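Local coordinates for substrate-binding protein (Synechococcus sp., PDB 6WPN), which probably binds a sugar or oligosaccharide in the periplasm as the solute-binding component of a transport system, at residues V186-D191 / E240-G245; A194-S199 / I394-L399; F227-Y232 / Q400-G405. One frame throughout, in Å; residues are numbered along the deposited sequence.

Interaction 1 of 3, residues V186-D191 / E240-G245; sequences VTVVPD and EVVSQG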
ATOM      1  N   VAL A 186       6.984  -9.988  -7.923  1.00 40.62           N
ATOM      2  CA  VAL A 186       6.410  -8.656  -8.080  1.00 41.81           C
ATOM      3  C   VAL A 186       5.504  -8.687  -9.304  1.00 43.15           C
ATOM      4  O   VAL A 186       5.964  -8.964 -10.418  1.00 39.22           O
ATOM      5  CB  VAL A 186       7.490  -7.573  -8.207  1.00 52.28           C
ATOM      6  CG1 VAL A 186       6.850  -6.210  -8.395  1.00 48.13           C
ATOM      7  CG2 VAL A 186       8.389  -7.581  -6.978  1.00 52.67           C
ATOM      8  N   THR A 187       4.220  -8.416  -9.094  1.00 39.30           N
ATOM      9  CA  THR A 187       3.245  -8.536 -10.162  1.00 42.33           C
ATOM     10  C   THR A 187       3.360  -7.370 -11.140  1.00 50.30           C
ATOM     11  O   THR A 187       3.709  -6.245 -10.771  1.00 51.12           O
ATOM     12  CB  THR A 187       1.824  -8.605  -9.599  1.00 39.93           C
ATOM     13  OG1 THR A 187       0.902  -8.863 -10.665  1.00 39.58           O
ATOM     14  CG2 THR A 187       1.441  -7.294  -8.910  1.00 37.54           C
ATOM     15  N   VAL A 188       3.072  -7.660 -12.406  1.00 48.86           N
ATOM     16  CA  VAL A 188       3.013  -6.653 -13.455  1.00 44.88           C
ATOM     17  C   VAL A 188       1.621  -6.627 -14.097  1.00 49.99           C
ATOM     18  O   VAL A 188       1.444  -6.150 -15.215  1.00 57.91           O
ATOM     19  CB  VAL A 188       4.152  -6.869 -14.478  1.00 51.49           C
ATOM     20  CG1 VAL A 188       3.951  -8.135 -15.273  1.00 58.50           C
ATOM     21  CG2 VAL A 188       4.349  -5.663 -15.393  1.00 52.40           C
ATOM     22  N   VAL A 189       0.624  -7.137 -13.378  1.00 49.55           N
ATOM     23  CA  VAL A 189      -0.778  -7.043 -13.779  1.00 50.85           C
ATOM     24  C   VAL A 189      -1.170  -5.579 -13.613  1.00 58.95           C
ATOM     25  O   VAL A 189      -1.083  -5.045 -12.496  1.00 57.45           O
ATOM     26  CB  VAL A 189      -1.667  -7.988 -12.957  1.00 44.53           C
ATOM     27  CG1 VAL A 189      -3.141  -7.695 -13.203  1.00 39.08           C
ATOM     28  CG2 VAL A 189      -1.348  -9.433 -13.307  1.00 36.77           C
ATOM     29  N   PRO A 190      -1.607  -4.905 -14.686  1.00 66.79           N
ATOM     30  CA  PRO A 190      -1.682  -3.428 -14.667  1.00 70.01           C
ATOM     31  C   PRO A 190      -2.311  -2.791 -13.437  1.00 80.58           C
ATOM     32  O   PRO A 190      -1.685  -1.924 -12.816  1.00 88.73           O
ATOM     33  CB  PRO A 190      -2.496  -3.126 -15.930  1.00 68.32           C
ATOM     34  CG  PRO A 190      -2.140  -4.229 -16.863  1.00 74.00           C
ATOM     35  CD  PRO A 190      -1.954  -5.460 -16.005  1.00 72.36           C
ATOM     36  N   ASP A 191      -3.522  -3.188 -13.060  1.00 90.82           N
ATOM     37  CA  ASP A 191      -4.171  -2.531 -11.931  1.00 98.96           C
ATOM     38  C   ASP A 191      -4.243  -3.429 -10.705  1.00 87.94           C
ATOM     39  O   ASP A 191      -5.299  -3.560 -10.078  1.00 83.52           O
ATOM     40  CB  ASP A 191      -5.546  -1.999 -12.324  1.00122.92           C
ATOM     41  CG  ASP A 191      -5.460  -0.630 -12.989  1.00140.39           C
ATOM     42  OD1 ASP A 191      -4.418   0.044 -12.813  1.00142.07           O
ATOM     43  OD2 ASP A 191      -6.424  -0.221 -13.669  1.00149.02           O
ATOM     44  N   GLU A 240       4.115 -16.461 -13.845  1.00 37.83           N
ATOM     45  CA  GLU A 240       2.780 -15.911 -13.679  1.00 42.72           C
ATOM     46  C   GLU A 240       2.782 -14.516 -13.072  1.00 38.76           C
ATOM     47  O   GLU A 240       1.712 -14.020 -12.705  1.00 41.05           O
ATOM     48  CB  GLU A 240       1.913 -16.848 -12.828  1.00 53.43           C
ATOM     49  CG  GLU A 240       2.402 -17.066 -11.397  1.00 51.76           C
ATOM     50  CD  GLU A 240       3.223 -18.339 -11.234  1.00 54.78           C
ATOM     51  OE1 GLU A 240       3.887 -18.757 -12.209  1.00 51.56           O
ATOM     52  OE2 GLU A 240       3.187 -18.930 -10.129  1.00 51.97           O
ATOM     53  N   VAL A 241       3.944 -13.862 -12.970  1.00 31.31           N
ATOM     54  CA  VAL A 241       3.929 -12.470 -12.541  1.00 33.59           C
ATOM     55  C   VAL A 241       3.271 -11.587 -13.592  1.00 38.00           C
ATOM     56  O   VAL A 241       2.727 -10.532 -13.252  1.00 38.68           O
ATOM     57  CB  VAL A 241       5.345 -11.947 -12.223  1.00 35.94           C
ATOM     58  CG1 VAL A 241       5.951 -12.687 -11.030  1.00 31.80           C
ATOM     59  CG2 VAL A 241       6.241 -12.055 -13.434  1.00 31.18           C
ATOM     60  N   VAL A 242       3.273 -12.012 -14.861  1.00 38.39           N
ATOM     61  CA  VAL A 242       2.621 -11.240 -15.916  1.00 36.36           C
ATOM     62  C   VAL A 242       1.119 -11.448 -15.948  1.00 46.58           C
ATOM     63  O   VAL A 242       0.424 -10.753 -16.700  1.00 49.91           O
ATOM     64  CB  VAL A 242       3.193 -11.562 -17.311  1.00 40.91           C
ATOM     65  CG1 VAL A 242       4.679 -11.207 -17.378  1.00 32.57           C
ATOM     66  CG2 VAL A 242       2.959 -13.025 -17.666  1.00 35.61           C
ATOM     67  N   SER A 243       0.592 -12.386 -15.166  1.00 43.25           N
ATOM     68  CA  SER A 243      -0.823 -12.695 -15.243  1.00 52.12           C
ATOM     69  C   SER A 243      -1.526 -12.816 -13.896  1.00 48.54           C
ATOM     70  O   SER A 243      -2.762 -12.835 -13.877  1.00 52.53           O
ATOM     71  CB  SER A 243      -1.039 -13.989 -16.039  1.00 39.64           C
ATOM     72  OG  SER A 243      -0.490 -15.089 -15.354  1.00 44.13           O
ATOM     73  N   GLN A 244      -0.802 -12.887 -12.781  1.00 42.24           N
ATOM     74  CA  GLN A 244      -1.407 -13.046 -11.465  1.00 43.91           C
ATOM     75  C   GLN A 244      -0.803 -12.039 -10.495  1.00 44.50           C
ATOM     76  O   GLN A 244       0.347 -11.612 -10.651  1.00 35.65           O
ATOM     77  CB  GLN A 244      -1.218 -14.484 -10.928  1.00 39.65           C
ATOM     78  CG  GLN A 244      -2.031 -15.533 -11.683  1.00 38.64           C
ATOM     79  CD  GLN A 244      -1.825 -16.944 -11.165  1.00 39.36           C
ATOM     80  OE1 GLN A 244      -0.702 -17.363 -10.887  1.00 46.15           O
ATOM     81  NE2 GLN A 244      -2.910 -17.687 -11.038  1.00 42.77           N
ATOM     82  N   GLY A 245      -1.589 -11.664  -9.488  1.00 49.85           N
ATOM     83  CA  GLY A 245      -1.206 -10.644  -8.539  1.00 50.52           C
ATOM     84  C   GLY A 245      -0.629 -11.208  -7.257  1.00 50.87           C
ATOM     85  O   GLY A 245      -0.191 -12.363  -7.193  1.00 45.97           O
TER
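Val189 lays its CG2 methyl on one face of the peptide group that joins Ser243 to Gln244. The methyl stands almost straight above that plane, with CG2 3.4 Å from Ser243 C and nearly as close to Gln244 N. With CG1 of Val189 anti to the backbone nitrogen (chi1 170°), CG2 lies beside that nitrogen and faces the peptide. The N-H of the same peptide goes to Glu240 O, a carbonyl that also takes Ser243 N, so the plane under the methyl is fixed by the turn it belongs to. Around the next peptide the approach is polar: Thr187 OG1 donates to Gln244 O over 2.8 Å, coming from above the carbonyl plane, 42° out of it. The hydroxyl works in both directions, because it accepts the N-H of Val189 at 3.2 Å between Val189 N and Thr187 OG1, an ST turn. One threonine oxygen therefore shapes its own loop and ties it to the other. Val188 N also donates to Val241 O at 3.0 Å. Val188 pushes CG1 into Val242, where CG1 lies only 3.4 Å from Val242 CA, tighter than usual for two carbons, and 3.8 Å from Val242 CG1. On the other side of Thr187, Val186 O rests against Val241 CB at 3.5 Å. These two irregular loops lie against three helices. Val188 continues onto Tyr396 of helix 388-403 and Leu196 of helix 195-202, while Val241 and Val242 both reach Tyr232 of helix 219-233. Gly245 is the N-cap of helix 246-254, so the bond at Gln244 O secures the loop right where that helix starts.

Interaction 2 of 3, residues A194-S199 / I394-L399; sequences AELLES and IIYTQL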
ATOM      1  N   ALA A 194       0.915  -1.958  -6.626  1.00 62.29           N
ATOM      2  CA  ALA A 194       1.758  -0.897  -7.154  1.00 51.05           C
ATOM      3  C   ALA A 194       3.220  -1.087  -6.776  1.00 50.07           C
ATOM      4  O   ALA A 194       4.024  -0.169  -6.970  1.00 56.54           O
ATOM      5  CB  ALA A 194       1.261   0.468  -6.669  1.00 53.57           C
ATOM      6  N   GLU A 195       3.576  -2.255  -6.235  1.00 52.04           N
ATOM      7  CA  GLU A 195       4.942  -2.472  -5.772  1.00 52.72           C
ATOM      8  C   GLU A 195       5.938  -2.296  -6.906  1.00 45.04           C
ATOM      9  O   GLU A 195       7.039  -1.775  -6.703  1.00 49.81           O
ATOM     10  CB  GLU A 195       5.082  -3.862  -5.150  1.00 65.09           C
ATOM     11  CG  GLU A 195       6.435  -4.086  -4.480  1.00 73.20           C
ATOM     12  CD  GLU A 195       6.645  -5.518  -4.028  1.00 78.19           C
ATOM     13  OE1 GLU A 195       5.672  -6.308  -4.067  1.00 80.26           O
ATOM     14  OE2 GLU A 195       7.794  -5.854  -3.650  1.00 71.66           O
ATOM     15  N   LEU A 196       5.567  -2.719  -8.114  1.00 43.23           N
ATOM     16  CA  LEU A 196       6.464  -2.557  -9.250  1.00 45.95           C
ATOM     17  C   LEU A 196       6.694  -1.084  -9.553  1.00 43.29           C
ATOM     18  O   LEU A 196       7.838  -0.635  -9.676  1.00 46.51           O
ATOM     19  CB  LEU A 196       5.882  -3.269 -10.469  1.00 49.92           C
ATOM     20  CG  LEU A 196       6.768  -3.376 -11.703  1.00 54.26           C
ATOM     21  CD1 LEU A 196       7.983  -4.219 -11.440  1.00 44.39           C
ATOM     22  CD2 LEU A 196       5.950  -3.957 -12.822  1.00 65.80           C
ATOM     23  N   LEU A 197       5.614  -0.307  -9.634  1.00 45.34           N
ATOM     24  CA  LEU A 197       5.752   1.131  -9.836  1.00 46.48           C
ATOM     25  C   LEU A 197       6.529   1.769  -8.695  1.00 46.75           C
ATOM     26  O   LEU A 197       7.299   2.711  -8.909  1.00 56.27           O
ATOM     27  CB  LEU A 197       4.376   1.778  -9.973  1.00 46.34           C
ATOM     28  CG  LEU A 197       4.382   3.211 -10.502  1.00 41.31           C
ATOM     29  CD1 LEU A 197       4.914   3.235 -11.928  1.00 40.94           C
ATOM     30  CD2 LEU A 197       2.993   3.809 -10.436  1.00 41.97           C
ATOM     31  N   GLU A 198       6.320   1.287  -7.469  1.00 53.46           N
ATOM     32  CA  GLU A 198       7.087   1.802  -6.341  1.00 53.81           C
ATOM     33  C   GLU A 198       8.567   1.455  -6.466  1.00 51.83           C
ATOM     34  O   GLU A 198       9.428   2.252  -6.071  1.00 47.52           O
ATOM     35  CB  GLU A 198       6.512   1.272  -5.028  1.00 58.50           C
ATOM     36  CG  GLU A 198       5.130   1.827  -4.690  1.00 65.11           C
ATOM     37  CD  GLU A 198       4.386   0.977  -3.672  1.00 67.35           C
ATOM     38  OE1 GLU A 198       4.889  -0.112  -3.328  1.00 61.63           O
ATOM     39  OE2 GLU A 198       3.308   1.406  -3.207  1.00 69.01           O
ATOM     40  N   SER A 199       8.887   0.278  -7.018  1.00 39.65           N
ATOM     41  CA  SER A 199      10.292  -0.068  -7.221  1.00 42.08           C
ATOM     42  C   SER A 199      10.950   0.885  -8.207  1.00 47.99           C
ATOM     43  O   SER A 199      12.128   1.235  -8.053  1.00 43.72           O
ATOM     44  CB  SER A 199      10.434  -1.505  -7.714  1.00 39.95           C
ATOM     45  OG  SER A 199      10.129  -1.595  -9.094  1.00 45.74           O
ATOM     46  N   ILE A 394      -0.294   1.696 -18.231  1.00 47.43           N
ATOM     47  CA  ILE A 394       0.490   1.813 -19.459  1.00 45.63           C
ATOM     48  C   ILE A 394       1.880   1.223 -19.262  1.00 48.29           C
ATOM     49  O   ILE A 394       2.396   0.503 -20.125  1.00 49.19           O
ATOM     50  CB  ILE A 394       0.547   3.282 -19.922  1.00 53.19           C
ATOM     51  CG1 ILE A 394      -0.840   3.757 -20.368  1.00 49.00           C
ATOM     52  CG2 ILE A 394       1.560   3.459 -21.040  1.00 53.67           C
ATOM     53  CD1 ILE A 394      -0.855   5.164 -20.882  1.00 51.30           C
ATOM     54  N   ILE A 395       2.514   1.526 -18.131  1.00 43.62           N
ATOM     55  CA  ILE A 395       3.862   1.028 -17.887  1.00 49.17           C
ATOM     56  C   ILE A 395       3.848  -0.489 -17.723  1.00 49.30           C
ATOM     57  O   ILE A 395       4.644  -1.201 -18.345  1.00 41.36           O
ATOM     58  CB  ILE A 395       4.479   1.729 -16.664  1.00 45.55           C
ATOM     59  CG1 ILE A 395       4.676   3.220 -16.955  1.00 48.52           C
ATOM     60  CG2 ILE A 395       5.796   1.066 -16.279  1.00 41.32           C
ATOM     61  CD1 ILE A 395       5.224   4.002 -15.782  1.00 43.80           C
ATOM     62  N   TYR A 396       2.921  -1.007 -16.911  1.00 39.98           N
ATOM     63  CA  TYR A 396       2.856  -2.452 -16.700  1.00 48.41           C
ATOM     64  C   TYR A 396       2.589  -3.196 -18.006  1.00 44.42           C
ATOM     65  O   TYR A 396       3.154  -4.272 -18.242  1.00 38.95           O
ATOM     66  CB  TYR A 396       1.778  -2.801 -15.671  1.00 42.94           C
ATOM     67  CG  TYR A 396       2.134  -2.503 -14.227  1.00 39.01           C
ATOM     68  CD1 TYR A 396       3.134  -1.596 -13.901  1.00 40.05           C
ATOM     69  CD2 TYR A 396       1.485  -3.160 -13.189  1.00 41.91           C
ATOM     70  CE1 TYR A 396       3.452  -1.326 -12.586  1.00 38.76           C
ATOM     71  CE2 TYR A 396       1.798  -2.907 -11.869  1.00 38.48           C
ATOM     72  CZ  TYR A 396       2.785  -1.990 -11.571  1.00 46.55           C
ATOM     73  OH  TYR A 396       3.101  -1.733 -10.255  1.00 47.91           O
ATOM     74  N   THR A 397       1.725  -2.645 -18.865  1.00 40.92           N
ATOM     75  CA  THR A 397       1.406  -3.298 -20.134  1.00 41.96           C
ATOM     76  C   THR A 397       2.621  -3.360 -21.048  1.00 49.10           C
ATOM     77  O   THR A 397       2.902  -4.404 -21.649  1.00 52.12           O
ATOM     78  CB  THR A 397       0.256  -2.576 -20.834  1.00 47.11           C
ATOM     79  OG1 THR A 397      -0.935  -2.688 -20.043  1.00 55.80           O
ATOM     80  CG2 THR A 397       0.013  -3.173 -22.215  1.00 44.93           C
ATOM     81  N   GLN A 398       3.335  -2.242 -21.195  1.00 51.84           N
ATOM     82  CA  GLN A 398       4.510  -2.230 -22.063  1.00 57.78           C
ATOM     83  C   GLN A 398       5.631  -3.087 -21.486  1.00 47.55           C
ATOM     84  O   GLN A 398       6.304  -3.818 -22.221  1.00 44.36           O
ATOM     85  CB  GLN A 398       4.989  -0.794 -22.291  1.00 52.51           C
ATOM     86  CG  GLN A 398       4.013   0.071 -23.079  1.00 55.98           C
ATOM     87  CD  GLN A 398       3.519  -0.602 -24.350  1.00 57.94           C
ATOM     88  OE1 GLN A 398       4.295  -1.202 -25.097  1.00 60.03           O
ATOM     89  NE2 GLN A 398       2.220  -0.495 -24.606  1.00 54.48           N
ATOM     90  N   LEU A 399       5.844  -3.016 -20.171  1.00 50.82           N
ATOM     91  CA  LEU A 399       6.858  -3.863 -19.555  1.00 50.92           C
ATOM     92  C   LEU A 399       6.521  -5.332 -19.767  1.00 52.01           C
ATOM     93  O   LEU A 399       7.410  -6.154 -20.019  1.00 42.13           O
ATOM     94  CB  LEU A 399       6.972  -3.548 -18.064  1.00 39.33           C
ATOM     95  CG  LEU A 399       7.972  -4.385 -17.261  1.00 43.97           C
ATOM     96  CD1 LEU A 399       9.370  -4.244 -17.834  1.00 39.42           C
ATOM     97  CD2 LEU A 399       7.962  -3.980 -15.803  1.00 42.50           C
TER
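Tyr396 reaches across from helix 394-399 and sets its hydroxyl into the first turn of helix 195-199. Leu197 N donates to Tyr396 OH over 3.0 Å with a slightly bent N-H (154°), and it lies at the edge of the ring, in its plane. This N-H belongs to the first turn, before the helix's own bonding pattern begins, so the phenol oxygen gives it an acceptor from another helix. The same hydroxyl is also bonded to Ser193 O just ahead of the N-cap, Ala194, whose CA stands 3.5 Å from Tyr396 OH. Leu196 covers one face of the ring. Its CB runs close to the phenol end, 3.5 Å from Tyr396 CZ, and its CD2 makes a CH-pi contact 3.9 Å from the Tyr396 ring centroid, displaced toward the rim, as the two side chains slide past each other in opposite directions. The axes of the short helical segments stand at 90° and 11.0 Å apart, and long side chains span that distance among the helices that pack outside the sheet, in what is probably the two-lobed fold of solute-binding proteins. The same Leu196 CD2 also meets Leu399 CD2, tip to tip, at 3.6 Å, and Leu399 packs on toward Phe225 and Thr229 of helix 219-233. Leu197 has CG anti to its backbone nitrogen (chi1 -167°), and its side chain crosses that of Ile395 at about a right angle, Leu197 CD1 to Ile395 CD1 being 3.9 Å, beside Gln392 one turn earlier.

Interaction 3 of 3, residues F227-Y232 / Q400-G405; sequences FWTDLY and QRAMLG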
ATOM      1  N   PHE A 227      15.942  -3.844 -15.923  1.00 41.49           N
ATOM      2  CA  PHE A 227      16.051  -4.638 -14.705  1.00 40.02           C
ATOM      3  C   PHE A 227      14.979  -5.718 -14.659  1.00 46.47           C
ATOM      4  O   PHE A 227      15.280  -6.909 -14.517  1.00 48.25           O
ATOM      5  CB  PHE A 227      15.950  -3.716 -13.485  1.00 45.50           C
ATOM      6  CG  PHE A 227      16.016  -4.428 -12.156  1.00 44.12           C
ATOM      7  CD1 PHE A 227      14.854  -4.834 -11.515  1.00 43.19           C
ATOM      8  CD2 PHE A 227      17.236  -4.665 -11.536  1.00 49.34           C
ATOM      9  CE1 PHE A 227      14.905  -5.479 -10.289  1.00 49.28           C
ATOM     10  CE2 PHE A 227      17.298  -5.304 -10.306  1.00 46.66           C
ATOM     11  CZ  PHE A 227      16.129  -5.714  -9.681  1.00 47.15           C
ATOM     12  N   TRP A 228      13.716  -5.316 -14.810  1.00 46.27           N
ATOM     13  CA  TRP A 228      12.614  -6.263 -14.692  1.00 38.46           C
ATOM     14  C   TRP A 228      12.507  -7.156 -15.919  1.00 40.82           C
ATOM     15  O   TRP A 228      12.172  -8.341 -15.802  1.00 48.61           O
ATOM     16  CB  TRP A 228      11.316  -5.500 -14.448  1.00 42.62           C
ATOM     17  CG  TRP A 228      11.309  -4.873 -13.099  1.00 43.71           C
ATOM     18  CD1 TRP A 228      11.423  -3.547 -12.805  1.00 53.91           C
ATOM     19  CD2 TRP A 228      11.208  -5.554 -11.848  1.00 40.79           C
ATOM     20  NE1 TRP A 228      11.390  -3.359 -11.443  1.00 47.14           N
ATOM     21  CE2 TRP A 228      11.257  -4.578 -10.834  1.00 42.97           C
ATOM     22  CE3 TRP A 228      11.080  -6.900 -11.485  1.00 40.28           C
ATOM     23  CZ2 TRP A 228      11.175  -4.903  -9.485  1.00 41.61           C
ATOM     24  CZ3 TRP A 228      11.001  -7.219 -10.147  1.00 35.16           C
ATOM     25  CH2 TRP A 228      11.048  -6.226  -9.164  1.00 38.54           C
ATOM     26  N   THR A 229      12.795  -6.616 -17.104  1.00 47.45           N
ATOM     27  CA  THR A 229      12.771  -7.435 -18.310  1.00 44.50           C
ATOM     28  C   THR A 229      13.787  -8.567 -18.214  1.00 51.37           C
ATOM     29  O   THR A 229      13.460  -9.735 -18.452  1.00 49.55           O
ATOM     30  CB  THR A 229      13.055  -6.570 -19.537  1.00 51.44           C
ATOM     31  OG1 THR A 229      12.045  -5.562 -19.656  1.00 51.82           O
ATOM     32  CG2 THR A 229      13.066  -7.425 -20.801  1.00 41.64           C
ATOM     33  N   ASP A 230      15.023  -8.237 -17.832  1.00 49.75           N
ATOM     34  CA  ASP A 230      16.084  -9.238 -17.770  1.00 53.07           C
ATOM     35  C   ASP A 230      15.813 -10.279 -16.687  1.00 46.37           C
ATOM     36  O   ASP A 230      16.101 -11.465 -16.876  1.00 47.44           O
ATOM     37  CB  ASP A 230      17.431  -8.554 -17.528  1.00 54.27           C
ATOM     38  CG  ASP A 230      17.857  -7.670 -18.688  1.00 65.84           C
ATOM     39  OD1 ASP A 230      17.403  -7.909 -19.829  1.00 72.61           O
ATOM     40  OD2 ASP A 230      18.655  -6.733 -18.459  1.00 71.74           O
ATOM     41  N   LEU A 231      15.260  -9.863 -15.550  1.00 39.04           N
ATOM     42  CA  LEU A 231      14.920 -10.830 -14.510  1.00 41.04           C
ATOM     43  C   LEU A 231      13.928 -11.862 -15.034  1.00 47.68           C
ATOM     44  O   LEU A 231      14.107 -13.070 -14.837  1.00 54.46           O
ATOM     45  CB  LEU A 231      14.354 -10.114 -13.283  1.00 35.24           C
ATOM     46  CG  LEU A 231      15.336  -9.441 -12.322  1.00 40.99           C
ATOM     47  CD1 LEU A 231      14.591  -8.885 -11.124  1.00 41.60           C
ATOM     48  CD2 LEU A 231      16.410 -10.401 -11.872  1.00 46.49           C
ATOM     49  N   TYR A 232      12.891 -11.404 -15.735  1.00 51.77           N
ATOM     50  CA  TYR A 232      11.882 -12.333 -16.231  1.00 39.22           C
ATOM     51  C   TYR A 232      12.449 -13.234 -17.319  1.00 39.90           C
ATOM     52  O   TYR A 232      12.214 -14.448 -17.315  1.00 45.68           O
ATOM     53  CB  TYR A 232      10.671 -11.567 -16.764  1.00 38.61           C
ATOM     54  CG  TYR A 232       9.497 -12.470 -17.041  1.00 40.30           C
ATOM     55  CD1 TYR A 232       8.621 -12.831 -16.023  1.00 38.70           C
ATOM     56  CD2 TYR A 232       9.285 -12.998 -18.305  1.00 41.96           C
ATOM     57  CE1 TYR A 232       7.552 -13.665 -16.264  1.00 38.26           C
ATOM     58  CE2 TYR A 232       8.216 -13.840 -18.554  1.00 40.00           C
ATOM     59  CZ  TYR A 232       7.356 -14.169 -17.529  1.00 38.71           C
ATOM     60  OH  TYR A 232       6.291 -14.999 -17.770  1.00 44.12           O
ATOM     61  N   GLN A 400       5.230  -5.659 -19.736  1.00 50.98           N
ATOM     62  CA  GLN A 400       4.795  -7.031 -19.951  1.00 49.25           C
ATOM     63  C   GLN A 400       5.149  -7.516 -21.349  1.00 50.65           C
ATOM     64  O   GLN A 400       5.578  -8.662 -21.526  1.00 46.60           O
ATOM     65  CB  GLN A 400       3.292  -7.112 -19.705  1.00 48.69           C
ATOM     66  CG  GLN A 400       2.737  -8.497 -19.564  1.00 65.93           C
ATOM     67  CD  GLN A 400       1.315  -8.465 -19.040  1.00 75.67           C
ATOM     68  OE1 GLN A 400       0.983  -7.656 -18.169  1.00 69.46           O
ATOM     69  NE2 GLN A 400       0.464  -9.342 -19.571  1.00 77.14           N
ATOM     70  N   ARG A 401       4.992  -6.653 -22.356  1.00 47.69           N
ATOM     71  CA  ARG A 401       5.383  -7.021 -23.713  1.00 43.53           C
ATOM     72  C   ARG A 401       6.880  -7.277 -23.817  1.00 43.89           C
ATOM     73  O   ARG A 401       7.311  -8.128 -24.601  1.00 49.78           O
ATOM     74  CB  ARG A 401       4.977  -5.925 -24.697  1.00 57.17           C
ATOM     75  CG  ARG A 401       3.488  -5.661 -24.774  1.00 46.02           C
ATOM     76  CD  ARG A 401       3.225  -4.485 -25.684  1.00 48.22           C
ATOM     77  NE  ARG A 401       3.507  -4.815 -27.072  1.00 51.05           N
ATOM     78  CZ  ARG A 401       3.656  -3.913 -28.037  1.00 56.49           C
ATOM     79  NH1 ARG A 401       3.569  -2.623 -27.751  1.00 61.97           N
ATOM     80  NH2 ARG A 401       3.894  -4.302 -29.284  1.00 53.93           N
ATOM     81  N   ALA A 402       7.685  -6.543 -23.051  1.00 44.58           N
ATOM     82  CA  ALA A 402       9.128  -6.734 -23.111  1.00 52.38           C
ATOM     83  C   ALA A 402       9.566  -7.983 -22.361  1.00 53.73           C
ATOM     84  O   ALA A 402      10.516  -8.652 -22.783  1.00 51.65           O
ATOM     85  CB  ALA A 402       9.847  -5.507 -22.553  1.00 43.40           C
HETATM   86  N   MSE A 403       8.892  -8.315 -21.266  1.00 49.19           N
HETATM   87  CA  MSE A 403       9.228  -9.504 -20.493  1.00 47.05           C
HETATM   88  C   MSE A 403       8.932 -10.767 -21.283  1.00 46.93           C
HETATM   89  O   MSE A 403       9.692 -11.733 -21.228  1.00 47.33           O
HETATM   90  CB  MSE A 403       8.462  -9.522 -19.173  1.00 43.96           C
HETATM   91  CG  MSE A 403       8.974  -8.534 -18.145  1.00 47.92           C
HETATM   92 SE   MSE A 403       7.730  -8.378 -16.660  1.00 53.33          SE
HETATM   93  CE  MSE A 403       8.992  -8.431 -15.168  1.00 58.84           C
ATOM     94  N   LEU A 404       7.823 -10.758 -22.018  1.00 46.72           N
ATOM     95  CA  LEU A 404       7.456 -11.894 -22.853  1.00 53.03           C
ATOM     96  C   LEU A 404       8.276 -11.980 -24.133  1.00 59.31           C
ATOM     97  O   LEU A 404       8.056 -12.898 -24.932  1.00 64.38           O
ATOM     98  CB  LEU A 404       5.966 -11.832 -23.199  1.00 52.11           C
ATOM     99  CG  LEU A 404       4.995 -12.059 -22.041  1.00 57.55           C
ATOM    100  CD1 LEU A 404       3.561 -11.780 -22.468  1.00 54.00           C
ATOM    101  CD2 LEU A 404       5.127 -13.482 -21.523  1.00 57.06           C
ATOM    102  N   GLY A 405       9.217 -11.060 -24.341  1.00 54.77           N
ATOM    103  CA  GLY A 405      10.044 -11.089 -25.527  1.00 54.73           C
ATOM    104  C   GLY A 405       9.376 -10.616 -26.796  1.00 54.79           C
ATOM    105  O   GLY A 405       9.873 -10.910 -27.886  1.00 61.99           O
TER
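Met403, a selenomethionine here, reaches across the flank of helix 227-232, between Trp228 and Tyr232, and does most of the touching, all of it without a hydrogen bond between the two segments. With Tyr232 it makes a Met-aromatic contact in which selenium stands in for sulfur and approaches the ring obliquely, 5.0 Å from the Tyr232 ring centroid and 34° off the ring normal. The two side chains cross at about a right angle. Tyr232 has CG anti to its backbone nitrogen (chi1 -169°), which brings the CD2 side of the ring up to the Met403 backbone. Apolar contacts then fill in along the chain: Tyr232 CD2 touches Met403 CB at 3.7 Å, and Met403 CG leans on Tyr232 CB. A bend at chi3 turns the terminal methyl to Trp228, one turn before Tyr232 on the same helix, where Met403 CE meets Trp228 CB at 3.8 Å. At the outer end Leu404 CD2 brushes the Tyr232 ring loosely. A third kind of contact is carbon against carbonyl oxygen. Met403 CE presses on Trp228 O at 3.2 Å, Tyr232 CD2 lies 3.2 Å from Met403 O, and Thr229 CG2 sits 3.5 Å from Ala402 O. Three polar atoms find partners outside the two segments: Thr229 OG1 is bonded to Phe225 O one turn back in its own helix, Tyr232 OH to Arg239 O, and Ala402 O to Arg233 NH2. Thr229 and Met403 bring their backbones very close, 4.6 Å between the two CA atoms, with Ala402 CB lying against Thr229 OG1. The helix stops right there: Gly405, with positive phi (76°), closes helix 388-403 in a Schellman motif, so this is packing of a helix terminus against the flank of helix 219-233.

Overall arrangement
All three contacts lie on one side of the chain's centre and touch one another, their segments alternating along the sequence. Interactions 2 and 3 use successive turns of helix 388-403, against helices 195-202 and 219-233, which follow each other in the chain; Leu399 and Trp228 meet between them. Interaction 1 joins two loops and is only partly buried, whereas the other two are buried, although interaction 3 lies farthest from the centre and has exposed residues at its end. Chemistry follows place: the loops rely on backbone and threonine hydrogen bonds, interaction 2 combines one tyrosine bond with leucine packing, and interaction 3 has no hydrogen bond between its segments, just apolar, selenium-aromatic and carbon-to-carbonyl contacts.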